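Long-range contact in cellulase (Clostridium cellulovorans, PDB 6UI3), which probably hydrolyses beta-1,4-glycosidic bonds in cellulose and related plant polysaccharides through its family 5 endoglucanase domain, one part of a longer protein: residues H7-L19 and H137-T149. Residues are numbered along the deposited sequence; the frame is centred on the assembly and turned at random.
Sequences HPTEMRGLSAMDL and HFKDYSDKLIFDT
R12 and D143 pin the N-terminal arm of this TIM barrel (residues 7-15) across the turns that join helix 120-137 to barrel strand 145-148. The guanidinium of R12 presents its side, with R12 NE 2.8 Å from D143 OD2 and R12 NH2 2.9 Å from D143 OD1, yet the two planes are inclined by 54°, so the salt bridge is twisted rather than coplanar. D143 OD2 also accepts the backbone N of R12 at 2.9 Å, from the opposite face of the carboxylate to R12 NE, and a water that is bound to L14 N. Aspartate suits this place: its short side chain, with CG between the backbone N and carbonyl carbon (chi1 61°), lets one buried carboxylate serve all these donors, which probably stabilise its negative charge. D143 N meanwhile donates to E10 O (2.9 Å), and the methyl CE of M11 rests on D143 CB.

Nearer the N-terminus, H7 lies flat on Y141 in an offset stack, ring centroids 3.8 Å apart and planes nearly parallel; F138 covers the opposite face of the tyrosine, whose hydroxyl is hydrogen-bonded to E89 of helix 82-96. Histidine combines a stacking face with a donor at its edge: H7 NE2 reaches D140 OD1 at 2.8 Å on the syn side, 23° out of the carboxylate plane.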
# COMPACT_ATOMS: atom_id res chain seq x y z
N HIS A 7 -14.99 -3.02 17.39
CA HIS A 7 -14.61 -2.56 16.07
C HIS A 7 -15.82 -1.97 15.34
O HIS A 7 -16.95 -2.42 15.52
CB HIS A 7 -13.98 -3.70 15.26
CG HIS A 7 -14.91 -4.82 14.92
ND1 HIS A 7 -14.94 -6.00 15.62
CD2 HIS A 7 -15.78 -4.96 13.89
CE1 HIS A 7 -15.83 -6.81 15.07
NE2 HIS A 7 -16.33 -6.21 14.00
N PRO A 8 -15.60 -0.96 14.51
CA PRO A 8 -16.72 -0.36 13.79
C PRO A 8 -17.23 -1.27 12.69
O PRO A 8 -16.48 -2.07 12.10
CB PRO A 8 -16.11 0.92 13.20
CG PRO A 8 -14.69 0.59 13.01
CD PRO A 8 -14.32 -0.29 14.18
N THR A 9 -18.51 -1.11 12.38
CA THR A 9 -19.19 -1.88 11.35
C THR A 9 -19.84 -1.01 10.28
O THR A 9 -20.42 -1.56 9.34
CB THR A 9 -20.27 -2.75 12.00
OG1 THR A 9 -21.19 -1.90 12.72
CG2 THR A 9 -19.68 -3.74 12.99
N GLU A 10 -19.74 0.31 10.38
CA GLU A 10 -20.49 1.20 9.50
C GLU A 10 -20.14 0.98 8.04
O GLU A 10 -18.97 1.02 7.64
CB GLU A 10 -20.17 2.66 9.85
CG GLU A 10 -20.86 3.68 8.93
CD GLU A 10 -20.46 5.13 9.21
OE1 GLU A 10 -19.24 5.43 9.26
OE2 GLU A 10 -21.37 5.96 9.37
N MET A 11 -21.17 0.83 7.21
CA MET A 11 -21.01 0.74 5.77
C MET A 11 -21.82 1.87 5.15
O MET A 11 -23.05 1.81 5.11
CB MET A 11 -21.46 -0.63 5.26
CG MET A 11 -21.48 -0.78 3.74
SD MET A 11 -19.97 -0.27 2.91
CE MET A 11 -18.82 -1.51 3.44
N ARG A 12 -21.13 2.91 4.71
CA ARG A 12 -21.82 4.04 4.08
C ARG A 12 -22.28 3.72 2.67
O ARG A 12 -23.16 4.41 2.15
CB ARG A 12 -20.91 5.27 4.05
CG ARG A 12 -20.58 5.87 5.42
CD ARG A 12 -19.41 6.85 5.33
NE ARG A 12 -18.15 6.12 5.28
CZ ARG A 12 -16.94 6.66 5.18
NH1 ARG A 12 -16.77 7.98 5.10
NH2 ARG A 12 -15.88 5.89 5.19
N GLY A 13 -21.71 2.70 2.03
CA GLY A 13 -22.02 2.41 0.64
C GLY A 13 -21.50 3.44 -0.34
O GLY A 13 -22.12 3.68 -1.38
N LEU A 14 -20.37 4.06 -0.02
CA LEU A 14 -19.77 5.04 -0.91
C LEU A 14 -19.29 4.40 -2.21
O LEU A 14 -18.81 3.27 -2.22
CB LEU A 14 -18.56 5.69 -0.23
CG LEU A 14 -18.78 6.45 1.07
CD1 LEU A 14 -17.48 7.10 1.54
CD2 LEU A 14 -19.87 7.51 0.95
N SER A 15 -19.40 5.13 -3.30
CA SER A 15 -18.71 4.76 -4.52
C SER A 15 -17.21 4.73 -4.26
O SER A 15 -16.69 5.38 -3.34
CB SER A 15 -19.01 5.78 -5.60
OG SER A 15 -18.44 7.02 -5.24
N ALA A 16 -16.49 3.97 -5.08
CA ALA A 16 -15.04 3.95 -4.97
C ALA A 16 -14.47 5.36 -5.07
O ALA A 16 -13.53 5.72 -4.35
CB ALA A 16 -14.41 3.06 -6.04
N MET A 17 -15.01 6.19 -5.97
CA MET A 17 -14.51 7.55 -6.09
C MET A 17 -14.69 8.33 -4.79
O MET A 17 -13.77 9.04 -4.36
CB MET A 17 -15.19 8.26 -7.26
CG MET A 17 -14.83 7.69 -8.64
SD MET A 17 -13.14 8.04 -9.20
CE MET A 17 -13.36 9.68 -9.87
N ASP A 18 -15.86 8.20 -4.14
CA ASP A 18 -16.07 8.93 -2.89
C ASP A 18 -15.21 8.38 -1.76
O ASP A 18 -14.72 9.14 -0.91
CB ASP A 18 -17.55 8.88 -2.48
CG ASP A 18 -18.40 9.98 -3.10
OD1 ASP A 18 -17.85 10.93 -3.70
OD2 ASP A 18 -19.64 9.89 -2.94
N LEU A 19 -15.02 7.07 -1.70
CA LEU A 19 -14.18 6.48 -0.66
C LEU A 19 -12.75 6.98 -0.80
O LEU A 19 -12.14 7.46 0.16
CB LEU A 19 -14.28 4.96 -0.73
CG LEU A 19 -13.86 4.03 0.42
CD1 LEU A 19 -12.38 4.20 0.79
CD2 LEU A 19 -14.81 4.20 1.62
N HIS A 137 -12.92 -13.37 7.98
CA HIS A 137 -12.63 -12.89 9.33
C HIS A 137 -13.14 -11.46 9.53
O HIS A 137 -13.63 -11.12 10.62
CB HIS A 137 -11.12 -12.93 9.59
CG HIS A 137 -10.78 -12.70 11.02
ND1 HIS A 137 -10.92 -13.69 11.96
CD2 HIS A 137 -10.37 -11.60 11.69
CE1 HIS A 137 -10.60 -13.21 13.16
NE2 HIS A 137 -10.25 -11.95 13.02
N PHE A 138 -13.01 -10.62 8.51
CA PHE A 138 -13.30 -9.20 8.62
C PHE A 138 -14.61 -8.80 7.93
O PHE A 138 -14.83 -7.61 7.68
CB PHE A 138 -12.15 -8.39 8.01
CG PHE A 138 -10.85 -8.42 8.79
CD1 PHE A 138 -10.68 -7.58 9.88
CD2 PHE A 138 -9.80 -9.26 8.43
CE1 PHE A 138 -9.50 -7.56 10.60
CE2 PHE A 138 -8.60 -9.26 9.15
CZ PHE A 138 -8.45 -8.40 10.24
N LYS A 139 -15.52 -9.75 7.66
CA LYS A 139 -16.62 -9.44 6.75
C LYS A 139 -17.59 -8.40 7.31
O LYS A 139 -18.25 -7.71 6.52
CB LYS A 139 -17.38 -10.69 6.30
CG LYS A 139 -18.14 -11.44 7.37
CD LYS A 139 -18.89 -12.63 6.77
CE LYS A 139 -19.46 -13.52 7.86
NZ LYS A 139 -20.09 -14.73 7.28
N ASP A 140 -17.71 -8.26 8.63
CA ASP A 140 -18.62 -7.25 9.18
C ASP A 140 -17.94 -5.91 9.46
O ASP A 140 -18.60 -4.98 9.95
CB ASP A 140 -19.40 -7.78 10.41
CG ASP A 140 -18.59 -7.77 11.70
OD1 ASP A 140 -17.44 -7.33 11.72
OD2 ASP A 140 -19.16 -8.21 12.74
N TYR A 141 -16.65 -5.78 9.17
CA TYR A 141 -15.92 -4.56 9.48
C TYR A 141 -16.37 -3.40 8.61
O TYR A 141 -16.80 -3.58 7.46
CB TYR A 141 -14.41 -4.81 9.30
CG TYR A 141 -13.74 -5.26 10.57
CD1 TYR A 141 -14.03 -6.49 11.15
CD2 TYR A 141 -12.84 -4.42 11.21
CE1 TYR A 141 -13.44 -6.87 12.34
CE2 TYR A 141 -12.24 -4.79 12.38
CZ TYR A 141 -12.54 -6.01 12.96
OH TYR A 141 -11.95 -6.34 14.16
N SER A 142 -16.26 -2.19 9.16
CA SER A 142 -16.68 -0.97 8.49
C SER A 142 -15.91 -0.75 7.19
O SER A 142 -14.88 -1.37 6.90
CB SER A 142 -16.41 0.23 9.39
OG SER A 142 -15.03 0.57 9.37
N ASP A 143 -16.43 0.21 6.41
CA ASP A 143 -15.86 0.62 5.14
C ASP A 143 -14.53 1.33 5.26
O ASP A 143 -13.92 1.64 4.23
CB ASP A 143 -16.86 1.48 4.34
CG ASP A 143 -17.26 2.77 5.03
OD1 ASP A 143 -16.58 3.22 5.98
OD2 ASP A 143 -18.27 3.37 4.61
N LYS A 144 -14.03 1.57 6.47
CA LYS A 144 -12.68 2.10 6.61
C LYS A 144 -11.61 1.02 6.50
O LYS A 144 -10.43 1.36 6.38
CB LYS A 144 -12.55 2.93 7.87
CG LYS A 144 -13.30 4.26 7.72
CD LYS A 144 -12.71 5.36 8.57
CE LYS A 144 -13.40 6.69 8.31
NZ LYS A 144 -14.78 6.68 8.83
N LEU A 145 -11.98 -0.25 6.49
CA LEU A 145 -11.07 -1.34 6.17
C LEU A 145 -11.11 -1.61 4.67
O LEU A 145 -12.18 -1.88 4.11
CB LEU A 145 -11.45 -2.60 6.95
CG LEU A 145 -10.63 -3.86 6.63
CD1 LEU A 145 -9.17 -3.67 6.97
CD2 LEU A 145 -11.21 -5.04 7.39
N ILE A 146 -9.95 -1.57 4.04
CA ILE A 146 -9.76 -1.75 2.60
C ILE A 146 -8.84 -2.95 2.39
O ILE A 146 -7.92 -3.16 3.19
CB ILE A 146 -9.10 -0.47 2.04
CG1 ILE A 146 -9.98 0.76 2.25
CG2 ILE A 146 -8.71 -0.67 0.55
CD1 ILE A 146 -9.24 2.08 2.04
N PHE A 147 -9.07 -3.73 1.34
CA PHE A 147 -8.20 -4.85 0.99
C PHE A 147 -7.37 -4.52 -0.25
O PHE A 147 -7.86 -3.85 -1.17
CB PHE A 147 -9.05 -6.09 0.68
CG PHE A 147 -9.85 -6.64 1.85
CD1 PHE A 147 -9.48 -6.40 3.17
CD2 PHE A 147 -10.97 -7.42 1.61
CE1 PHE A 147 -10.22 -6.96 4.23
CE2 PHE A 147 -11.71 -7.96 2.66
CZ PHE A 147 -11.33 -7.72 3.96
N ASP A 148 -6.13 -5.00 -0.29
CA ASP A 148 -5.15 -4.77 -1.36
C ASP A 148 -4.66 -6.16 -1.77
O ASP A 148 -4.06 -6.86 -0.96
CB ASP A 148 -4.07 -3.84 -0.79
CG ASP A 148 -2.80 -3.70 -1.63
OD1 ASP A 148 -2.70 -4.26 -2.75
OD2 ASP A 148 -1.88 -2.97 -1.14
N THR A 149 -4.98 -6.60 -2.99
CA THR A 149 -5.01 -8.05 -3.27
C THR A 149 -3.63 -8.72 -3.24
O THR A 149 -3.54 -9.92 -2.97
CB THR A 149 -5.65 -8.33 -4.64
OG1 THR A 149 -4.83 -7.71 -5.65
CG2 THR A 149 -7.10 -7.87 -4.72
O HOH W 1 -16.77 4.54 8.39
O HOH W 2 -18.71 2.89 1.91